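PDB 1UMR: snaclec convulxin subunit alpha from Crotalus durissus, which activates platelets as a snake venom C-type lectin-like toxin that binds the platelet collagen receptor glycoprotein VI. Local coordinates for residues A[16-21]-A[59-64]; A[65-70]-A[104-109]; A[100-105]-A[116-121]. One frame throughout, in Å; residues are numbered along the deposited sequence.

Interaction 1. Residues A[16-21]-A[59-64]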
loop_
_atom_site.group_PDB
_atom_site.type_symbol
_atom_site.label_atom_id
_atom_site.label_comp_id
_atom_site.label_asym_id
_atom_site.label_seq_id
_atom_site.Cartn_x
_atom_site.Cartn_y
_atom_site.Cartn_z
ATOM N N TYR A 16 26.336 42.291 -20.310
ATOM C CA TYR A 16 26.165 42.905 -18.983
ATOM C C TYR A 16 26.972 44.209 -18.754
ATOM O O TYR A 16 27.970 44.490 -19.408
ATOM C CB TYR A 16 26.625 41.919 -17.906
ATOM C CG TYR A 16 25.990 40.554 -17.958
ATOM C CD1 TYR A 16 26.397 39.646 -18.912
ATOM C CD2 TYR A 16 24.941 40.165 -17.027
ATOM C CE1 TYR A 16 25.891 38.394 -18.976
ATOM C CE2 TYR A 16 24.380 38.914 -17.047
ATOM C CZ TYR A 16 24.894 37.984 -18.069
ATOM O OH TYR A 16 24.447 36.693 -18.179
ATOM N N ARG A 17 26.558 45.022 -17.793
ATOM C CA ARG A 17 27.379 46.185 -17.431
ATOM C C ARG A 17 26.819 46.797 -16.159
ATOM O O ARG A 17 25.634 46.996 -16.084
ATOM C CB ARG A 17 27.381 47.223 -18.534
ATOM C CG ARG A 17 28.254 48.420 -18.067
ATOM C CD ARG A 17 28.161 49.574 -19.080
ATOM N NE ARG A 17 29.067 50.735 -19.036
ATOM C CZ ARG A 17 28.953 51.749 -19.954
ATOM N NH1 ARG A 17 28.039 51.666 -20.965
ATOM N NH2 ARG A 17 29.728 52.823 -19.890
ATOM N N ILE A 18 27.653 47.025 -15.140
ATOM C CA ILE A 18 27.269 47.839 -14.007
ATOM C C ILE A 18 27.325 49.335 -14.317
ATOM O O ILE A 18 28.295 49.836 -14.843
ATOM C CB ILE A 18 28.058 47.469 -12.778
ATOM C CG1 ILE A 18 27.796 48.428 -11.595
ATOM C CG2 ILE A 18 29.582 47.225 -13.066
ATOM C CD1 ILE A 18 28.388 47.792 -10.421
ATOM N N PHE A 19 26.248 50.052 -14.066
ATOM C CA PHE A 19 26.348 51.516 -14.165
ATOM C C PHE A 19 26.634 52.137 -12.768
ATOM O O PHE A 19 25.814 52.031 -11.858
ATOM C CB PHE A 19 25.101 52.100 -14.834
ATOM C CG PHE A 19 25.036 51.756 -16.272
ATOM C CD1 PHE A 19 25.621 52.626 -17.242
ATOM C CD2 PHE A 19 24.609 50.473 -16.678
ATOM C CE1 PHE A 19 25.653 52.277 -18.565
ATOM C CE2 PHE A 19 24.586 50.149 -18.062
ATOM C CZ PHE A 19 25.151 51.029 -19.013
ATOM N N ASN A 20 27.784 52.779 -12.601
ATOM C CA ASN A 20 27.982 53.490 -11.377
ATOM C C ASN A 20 27.280 54.824 -11.298
ATOM O O ASN A 20 27.925 55.840 -11.334
ATOM C CB ASN A 20 29.434 53.691 -11.243
ATOM C CG ASN A 20 30.150 52.412 -10.850
ATOM O OD1 ASN A 20 30.095 51.868 -9.645
ATOM N ND2 ASN A 20 30.930 51.921 -11.837
ATOM N N GLU A 21 25.972 54.822 -11.142
ATOM C CA GLU A 21 25.097 55.994 -11.116
ATOM C C GLU A 21 24.010 55.580 -10.133
ATOM O O GLU A 21 23.597 54.402 -10.121
ATOM C CB GLU A 21 24.332 56.151 -12.424
ATOM C CG GLU A 21 24.475 57.457 -13.163
ATOM C CD GLU A 21 25.140 57.157 -14.492
ATOM O OE1 GLU A 21 26.395 57.252 -14.488
ATOM O OE2 GLU A 21 24.430 56.767 -15.503
ATOM N N GLN A 59 34.916 43.968 -10.124
ATOM C CA GLN A 59 35.943 44.647 -10.903
ATOM C C GLN A 59 35.503 45.964 -11.399
ATOM O O GLN A 59 36.336 46.626 -11.938
ATOM C CB GLN A 59 36.432 43.884 -12.185
ATOM C CG GLN A 59 36.776 42.419 -12.011
ATOM C CD GLN A 59 37.905 42.237 -11.056
ATOM O OE1 GLN A 59 38.914 42.880 -11.261
ATOM N NE2 GLN A 59 37.736 41.388 -9.982
ATOM N N ASN A 60 34.220 46.351 -11.361
ATOM C CA ASN A 60 33.922 47.654 -11.970
ATOM C C ASN A 60 33.204 48.551 -11.051
ATOM O O ASN A 60 32.940 49.728 -11.373
ATOM C CB ASN A 60 33.216 47.543 -13.321
ATOM C CG ASN A 60 34.074 46.714 -14.370
ATOM O OD1 ASN A 60 34.590 47.283 -15.314
ATOM N ND2 ASN A 60 34.247 45.401 -14.140
ATOM N N ILE A 61 32.843 48.057 -9.868
ATOM C CA ILE A 61 32.120 49.087 -9.073
ATOM C C ILE A 61 33.057 50.253 -8.519
ATOM O O ILE A 61 34.167 50.008 -8.125
ATOM C CB ILE A 61 31.317 48.384 -8.019
ATOM C CG1 ILE A 61 30.274 49.320 -7.468
ATOM C CG2 ILE A 61 32.237 47.609 -6.908
ATOM C CD1 ILE A 61 29.534 48.597 -6.367
ATOM N N GLU A 62 32.629 51.496 -8.555
ATOM C CA GLU A 62 33.327 52.524 -7.862
ATOM C C GLU A 62 33.475 52.218 -6.395
ATOM O O GLU A 62 32.494 51.783 -5.751
ATOM C CB GLU A 62 32.640 53.862 -8.039
ATOM C CG GLU A 62 33.322 54.634 -9.176
ATOM C CD GLU A 62 32.326 55.533 -9.918
ATOM O OE1 GLU A 62 32.498 55.752 -11.170
ATOM O OE2 GLU A 62 31.377 56.027 -9.234
ATOM N N GLU A 63 34.711 52.422 -5.879
ATOM C CA GLU A 63 35.054 52.095 -4.501
ATOM C C GLU A 63 34.049 52.582 -3.368
ATOM O O GLU A 63 33.988 51.973 -2.302
ATOM C CB GLU A 63 36.471 52.672 -4.190
ATOM C CG GLU A 63 37.636 51.666 -4.078
ATOM C CD GLU A 63 38.941 52.533 -4.240
ATOM O OE1 GLU A 63 39.083 53.742 -3.982
ATOM O OE2 GLU A 63 39.708 52.294 -5.469
ATOM N N SER A 64 33.291 53.666 -3.575
ATOM C CA SER A 64 32.403 54.176 -2.524
ATOM C C SER A 64 30.925 53.764 -2.601
ATOM O O SER A 64 30.072 54.326 -1.875
ATOM C CB SER A 64 32.423 55.684 -2.552
ATOM O OG SER A 64 31.596 56.118 -3.603
#
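Asn20 lays its carboxamide against the backbone of residues 60-62 and grips it at both ends. Its ND2 donates to Asn60 O at 3.0 Å, nearly straight and almost in the plane of the amide, while its OD1 takes the N-H of Glu62 at 2.8 Å. That second donor stands well above the carbonyl plane of OD1, although the bond itself is close to linear (164°). Together the two bonds fix the rotation of the amide about its CB-CG bond. CG lies anti to the carbonyl carbon (chi1 -74°), which carries the amide across Ile61 at about a right angle and brings OD1 to 3.4 Å from Ile61 CG1. In this C-type lectin-like fold the contact joins strand 14-20 to the chain leaving helix 47-60, just before strand 67-74 begins. The carboxylate of the bent Glu62 side chain lies against Asn20 CB, with OE2 3.6 Å from it. Deeper in, Ile18 spreads its two branches: CG2 touches Asn60 CB at 3.7 Å, and CD1 reaches Ile61 CG1 at 3.8 Å. Asn60 sends its own amide away from the strand, ND2 bonding to Met56 O and OD1 to Tyr9 OH.

Interaction 2. Residues A[65-70]-A[104-109]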
loop_
_atom_site.group_PDB
_atom_site.type_symbol
_atom_site.label_atom_id
_atom_site.label_comp_id
_atom_site.label_asym_id
_atom_site.label_seq_id
_atom_site.Cartn_x
_atom_site.Cartn_y
_atom_site.Cartn_z
ATOM N N PHE A 65 30.621 52.869 -3.550
ATOM C CA PHE A 65 29.317 52.251 -3.650
ATOM C C PHE A 65 29.543 50.832 -3.153
ATOM O O PHE A 65 30.664 50.269 -3.259
ATOM C CB PHE A 65 28.752 52.263 -5.105
ATOM C CG PHE A 65 28.515 53.688 -5.709
ATOM C CD1 PHE A 65 28.924 53.980 -7.046
ATOM C CD2 PHE A 65 27.878 54.695 -4.974
ATOM C CE1 PHE A 65 28.710 55.272 -7.635
ATOM C CE2 PHE A 65 27.685 56.008 -5.533
ATOM C CZ PHE A 65 28.084 56.299 -6.887
ATOM N N SER A 66 28.497 50.253 -2.573
ATOM C CA SER A 66 28.586 48.861 -2.157
ATOM C C SER A 66 27.236 48.080 -2.245
ATOM O O SER A 66 27.109 46.937 -1.795
ATOM C CB SER A 66 29.141 48.831 -0.734
ATOM O OG SER A 66 28.239 49.549 0.075
ATOM N N HIS A 67 26.240 48.662 -2.885
ATOM C CA HIS A 67 24.998 47.940 -3.115
ATOM C C HIS A 67 24.665 48.017 -4.641
ATOM O O HIS A 67 24.871 49.073 -5.284
ATOM C CB HIS A 67 23.910 48.656 -2.287
ATOM C CG HIS A 67 24.009 48.399 -0.824
ATOM N ND1 HIS A 67 23.041 48.788 0.060
ATOM C CD2 HIS A 67 24.960 47.767 -0.096
ATOM C CE1 HIS A 67 23.366 48.373 1.271
ATOM N NE2 HIS A 67 24.537 47.760 1.204
ATOM N N VAL A 68 24.161 46.934 -5.237
ATOM C CA VAL A 68 23.793 46.987 -6.684
ATOM C C VAL A 68 22.404 46.418 -6.898
ATOM O O VAL A 68 22.084 45.294 -6.454
ATOM C CB VAL A 68 24.835 46.272 -7.598
ATOM C CG1 VAL A 68 24.628 46.638 -9.070
ATOM C CG2 VAL A 68 26.209 46.760 -7.265
ATOM N N SER A 69 21.560 47.195 -7.537
ATOM C CA SER A 69 20.189 46.694 -7.826
ATOM C C SER A 69 20.226 45.456 -8.797
ATOM O O SER A 69 20.981 45.452 -9.758
ATOM C CB SER A 69 19.345 47.801 -8.444
ATOM O OG SER A 69 18.724 48.655 -7.474
ATOM N N ILE A 70 19.419 44.425 -8.550
ATOM C CA ILE A 70 19.111 43.444 -9.591
ATOM C C ILE A 70 17.541 43.409 -9.835
ATOM O O ILE A 70 16.751 44.195 -9.243
ATOM C CB ILE A 70 19.621 42.158 -9.254
ATOM C CG1 ILE A 70 18.776 41.649 -8.103
ATOM C CG2 ILE A 70 21.134 42.260 -8.901
ATOM C CD1 ILE A 70 19.260 40.468 -7.436
ATOM N N CYS A 104 11.927 45.467 -3.584
ATOM C CA CYS A 104 13.006 45.300 -4.544
ATOM C C CYS A 104 14.143 44.385 -4.060
ATOM O O CYS A 104 14.038 43.675 -3.005
ATOM C CB CYS A 104 13.483 46.693 -4.973
ATOM S SG CYS A 104 12.182 47.236 -6.009
ATOM N N SER A 105 15.244 44.340 -4.823
ATOM C CA SER A 105 16.372 43.481 -4.409
ATOM C C SER A 105 17.718 43.947 -4.900
ATOM O O SER A 105 17.829 44.805 -5.776
ATOM C CB SER A 105 16.164 42.056 -4.815
ATOM O OG SER A 105 16.082 42.121 -6.208
ATOM N N LEU A 106 18.758 43.429 -4.245
ATOM C CA LEU A 106 20.062 43.996 -4.397
ATOM C C LEU A 106 21.207 43.013 -4.092
ATOM O O LEU A 106 20.969 41.908 -3.562
ATOM C CB LEU A 106 20.115 45.283 -3.571
ATOM C CG LEU A 106 20.651 45.550 -2.159
ATOM C CD1 LEU A 106 19.884 46.689 -1.596
ATOM C CD2 LEU A 106 20.643 44.425 -1.235
ATOM N N LEU A 107 22.427 43.348 -4.555
ATOM C CA LEU A 107 23.627 42.610 -4.107
ATOM C C LEU A 107 24.462 43.565 -3.206
ATOM O O LEU A 107 24.471 44.786 -3.425
ATOM C CB LEU A 107 24.465 42.285 -5.340
ATOM C CG LEU A 107 24.348 40.996 -6.226
ATOM C CD1 LEU A 107 23.289 39.990 -5.890
ATOM C CD2 LEU A 107 24.421 41.311 -7.743
ATOM N N LYS A 108 25.203 43.015 -2.259
ATOM C CA LYS A 108 26.047 43.752 -1.312
ATOM C C LYS A 108 27.526 43.501 -1.520
ATOM O O LYS A 108 27.924 42.352 -1.551
ATOM C CB LYS A 108 25.760 43.161 0.105
ATOM C CG LYS A 108 24.794 43.924 0.871
ATOM C CD LYS A 108 24.172 43.108 1.920
ATOM C CE LYS A 108 23.015 43.938 2.511
ATOM N NZ LYS A 108 22.916 43.806 4.021
ATOM N N LYS A 109 28.354 44.539 -1.524
ATOM C CA LYS A 109 29.828 44.312 -1.470
ATOM C C LYS A 109 30.209 43.434 -0.286
ATOM O O LYS A 109 31.100 42.590 -0.379
ATOM C CB LYS A 109 30.629 45.609 -1.337
ATOM C CG LYS A 109 32.190 45.379 -1.617
ATOM C CD LYS A 109 33.088 46.742 -1.709
ATOM C CE LYS A 109 33.051 47.681 -0.449
ATOM N NZ LYS A 109 34.386 48.284 0.006
HETATM O O HOH W 1 17.070 47.566 -5.611
#
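Ser105 meets Ile70 first: its carbonyl O accepts the Ile70 N-H at 3.2 Å, with the donor raised above the carbonyl plane. Beside this bond a water joins Ser69 OG to the same Ser105 O. Ser105 OG lies beside Ile70 CG1, but its hydrogen-bond partner is Leu72 O. Leu106 faces Ser69 in a non-hydrogen-bonded pair, and its CD1 approaches the His67 ring obliquely. Leu107 follows in the hydrogen-bonded pair with Val68: Leu107 N reaches Val68 O at 2.7 Å, Val68 N returns to Leu107 O at 2.8 Å, and both donors lie in the carbonyl planes. On the face it shares with Val68, Leu107 sets CD2 against Ile70 CG2 at 3.6 Å, the two side chains crossing at about a right angle. Lys108 runs alongside His67, its CG 3.9 Å from His67 NE2, with both side chains pointing the same way. Lys109 closes the pairing as its N bonds to Ser66 O at 2.7 Å, and its CB packs on Ser66 CB. Strand 104-108 is thus the middle of a three-stranded antiparallel sheet of the C-type lectin-like fold, between 67-74 and 117-119, with Val68 packing on Ile18 of the other sheet.

Interaction 3. Residues A[100-105]-A[116-121]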
loop_
_atom_site.group_PDB
_atom_site.type_symbol
_atom_site.label_atom_id
_atom_site.label_comp_id
_atom_site.label_asym_id
_atom_site.label_seq_id
_atom_site.Cartn_x
_atom_site.Cartn_y
_atom_site.Cartn_z
ATOM N N TYR A 100 9.431 50.472 5.780
ATOM C CA TYR A 100 9.699 49.031 5.992
ATOM C C TYR A 100 9.174 48.153 4.877
ATOM O O TYR A 100 9.214 46.923 4.985
ATOM C CB TYR A 100 9.145 48.550 7.361
ATOM C CG TYR A 100 10.042 48.975 8.534
ATOM C CD1 TYR A 100 10.014 50.330 9.015
ATOM C CD2 TYR A 100 10.956 48.055 9.109
ATOM C CE1 TYR A 100 10.833 50.733 10.049
ATOM C CE2 TYR A 100 11.767 48.431 10.127
ATOM C CZ TYR A 100 11.682 49.798 10.606
ATOM O OH TYR A 100 12.523 50.202 11.615
ATOM N N ILE A 101 8.648 48.768 3.820
ATOM C CA ILE A 101 8.247 48.006 2.637
ATOM C C ILE A 101 9.419 47.753 1.734
ATOM O O ILE A 101 9.940 48.735 1.152
ATOM C CB ILE A 101 7.089 48.710 1.891
ATOM C CG1 ILE A 101 5.834 48.769 2.790
ATOM C CG2 ILE A 101 6.751 48.053 0.495
ATOM C CD1 ILE A 101 4.756 49.779 2.084
ATOM N N THR A 102 9.822 46.457 1.604
ATOM C CA THR A 102 11.091 46.121 0.929
ATOM C C THR A 102 10.756 45.148 -0.167
ATOM O O THR A 102 10.859 43.922 0.037
ATOM C CB THR A 102 12.157 45.487 1.885
ATOM O OG1 THR A 102 11.605 44.417 2.720
ATOM C CG2 THR A 102 12.692 46.559 2.966
ATOM N N LYS A 103 10.326 45.708 -1.303
ATOM C CA LYS A 103 9.800 44.948 -2.436
ATOM C C LYS A 103 10.795 44.772 -3.656
ATOM O O LYS A 103 10.506 44.046 -4.630
ATOM C CB LYS A 103 8.540 45.638 -2.944
ATOM C CG LYS A 103 7.285 45.367 -2.159
ATOM C CD LYS A 103 6.064 46.193 -2.805
ATOM C CE LYS A 103 4.689 45.620 -2.254
ATOM N NZ LYS A 103 3.611 46.398 -3.011
ATOM N N CYS A 104 11.927 45.467 -3.584
ATOM C CA CYS A 104 13.006 45.300 -4.544
ATOM C C CYS A 104 14.143 44.385 -4.060
ATOM O O CYS A 104 14.038 43.675 -3.005
ATOM C CB CYS A 104 13.483 46.693 -4.973
ATOM S SG CYS A 104 12.182 47.236 -6.009
ATOM N N SER A 105 15.244 44.340 -4.823
ATOM C CA SER A 105 16.372 43.481 -4.409
ATOM C C SER A 105 17.718 43.947 -4.900
ATOM O O SER A 105 17.829 44.805 -5.776
ATOM C CB SER A 105 16.164 42.056 -4.815
ATOM O OG SER A 105 16.082 42.121 -6.208
ATOM N N TRP A 116 21.179 37.301 -2.420
ATOM C CA TRP A 116 20.274 38.339 -2.789
ATOM C C TRP A 116 19.582 38.851 -1.549
ATOM O O TRP A 116 19.096 38.038 -0.689
ATOM C CB TRP A 116 19.196 37.817 -3.769
ATOM C CG TRP A 116 19.701 37.158 -5.009
ATOM C CD1 TRP A 116 20.901 37.317 -5.572
ATOM C CD2 TRP A 116 18.975 36.218 -5.840
ATOM N NE1 TRP A 116 20.983 36.520 -6.685
ATOM C CE2 TRP A 116 19.797 35.858 -6.868
ATOM C CE3 TRP A 116 17.735 35.641 -5.767
ATOM C CZ2 TRP A 116 19.416 34.939 -7.848
ATOM C CZ3 TRP A 116 17.341 34.726 -6.749
ATOM C CH2 TRP A 116 18.186 34.375 -7.758
ATOM N N PHE A 117 19.490 40.182 -1.495
ATOM C CA PHE A 117 18.926 40.836 -0.328
ATOM C C PHE A 117 17.661 41.631 -0.685
ATOM O O PHE A 117 17.634 42.344 -1.695
ATOM C CB PHE A 117 19.970 41.820 0.212
ATOM C CG PHE A 117 21.103 41.134 0.938
ATOM C CD1 PHE A 117 21.077 41.048 2.328
ATOM C CD2 PHE A 117 22.188 40.538 0.216
ATOM C CE1 PHE A 117 22.126 40.445 3.022
ATOM C CE2 PHE A 117 23.251 39.906 0.924
ATOM C CZ PHE A 117 23.210 39.843 2.341
ATOM N N VAL A 118 16.612 41.523 0.113
ATOM C CA VAL A 118 15.444 42.387 -0.050
ATOM C C VAL A 118 15.813 43.873 0.262
ATOM O O VAL A 118 16.699 44.179 1.074
ATOM C CB VAL A 118 14.394 41.977 0.922
ATOM C CG1 VAL A 118 13.208 42.870 0.743
ATOM C CG2 VAL A 118 13.966 40.525 0.648
ATOM N N ALA A 119 15.156 44.796 -0.432
ATOM C CA ALA A 119 15.430 46.201 -0.280
ATOM C C ALA A 119 14.192 47.036 -0.643
ATOM O O ALA A 119 13.372 46.657 -1.447
ATOM C CB ALA A 119 16.652 46.647 -1.232
ATOM N N SER A 120 14.187 48.224 -0.098
ATOM C CA SER A 120 13.321 49.310 -0.425
ATOM C C SER A 120 13.487 49.587 -1.920
ATOM O O SER A 120 14.618 49.649 -2.399
ATOM C CB SER A 120 13.831 50.516 0.443
ATOM O OG SER A 120 13.189 51.747 0.178
ATOM N N CYS A 121 12.376 49.741 -2.659
ATOM C CA CYS A 121 12.446 50.206 -4.035
ATOM C C CYS A 121 12.849 51.687 -4.145
ATOM O O CYS A 121 13.275 52.138 -5.244
ATOM C CB CYS A 121 11.130 49.961 -4.760
ATOM S SG CYS A 121 10.852 48.193 -4.796
HETATM O O HOH W 2 10.010 48.743 -1.464
#
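A water gripped by three backbone groups bridges the two segments: it donates to Ile101 O at 2.6 Å and accepts from Lys103 N at 3.1 Å and from Cys121 N at 2.8 Å. Next to it, Ala119 O accepts the N-H of Cys104 at 2.8 Å, the donor sitting nearly along the C=O axis though the angle at the hydrogen is only 140°. Lys103 N also lies close to this oxygen, but at too poor an angle to bond; Lys103 and Cys104 together face Ala119 in a classic beta bulge. The return bond, Ala119 N to Cys104 O at 3.0 Å, comes from above the carbonyl plane. The side chain of Lys103 extends away, and its NZ is held by Asn76 O and Glu78 O. Thr102 sets CG2 near Ser120 N. Cys104, a member of the bonded pair, is joined to Cys121, two residues past Ala119, through SG atoms 2.0 Å apart. Both sulfurs sit on the side of their own backbone N, and the near-perpendicular C-S-S-C torsion of 95° is relaxed. The covalent link therefore ties the open end of the hairpin of strands 104-108 and 117-119, where regular pairing gives way to a bulge and a water, and limits how far its strands can part.

How the interactions relate
All three contacts lie within a single C-type lectin domain. Interaction 1 joins strand 14-20, of the four-stranded sheet, to the exit of helix 47-60 and closes before interaction 2 opens; the chain passes through a short loop into strand 67-74. Their centres lie about 11 Å apart, and Val68 packs on both Ile18 and Ile61, linking the two sheets. Interaction 3 starts on the segment where interaction 2 ends, with about 10 Å between centres and Cys104 and Ser105 in common: both use strand 104-108. Interactions 1 and 3 do not touch, their centres being about 20 Å apart. The series thus leads from the helix-covered sheet to the disulfide-linked hairpin, where residues of another chain pack.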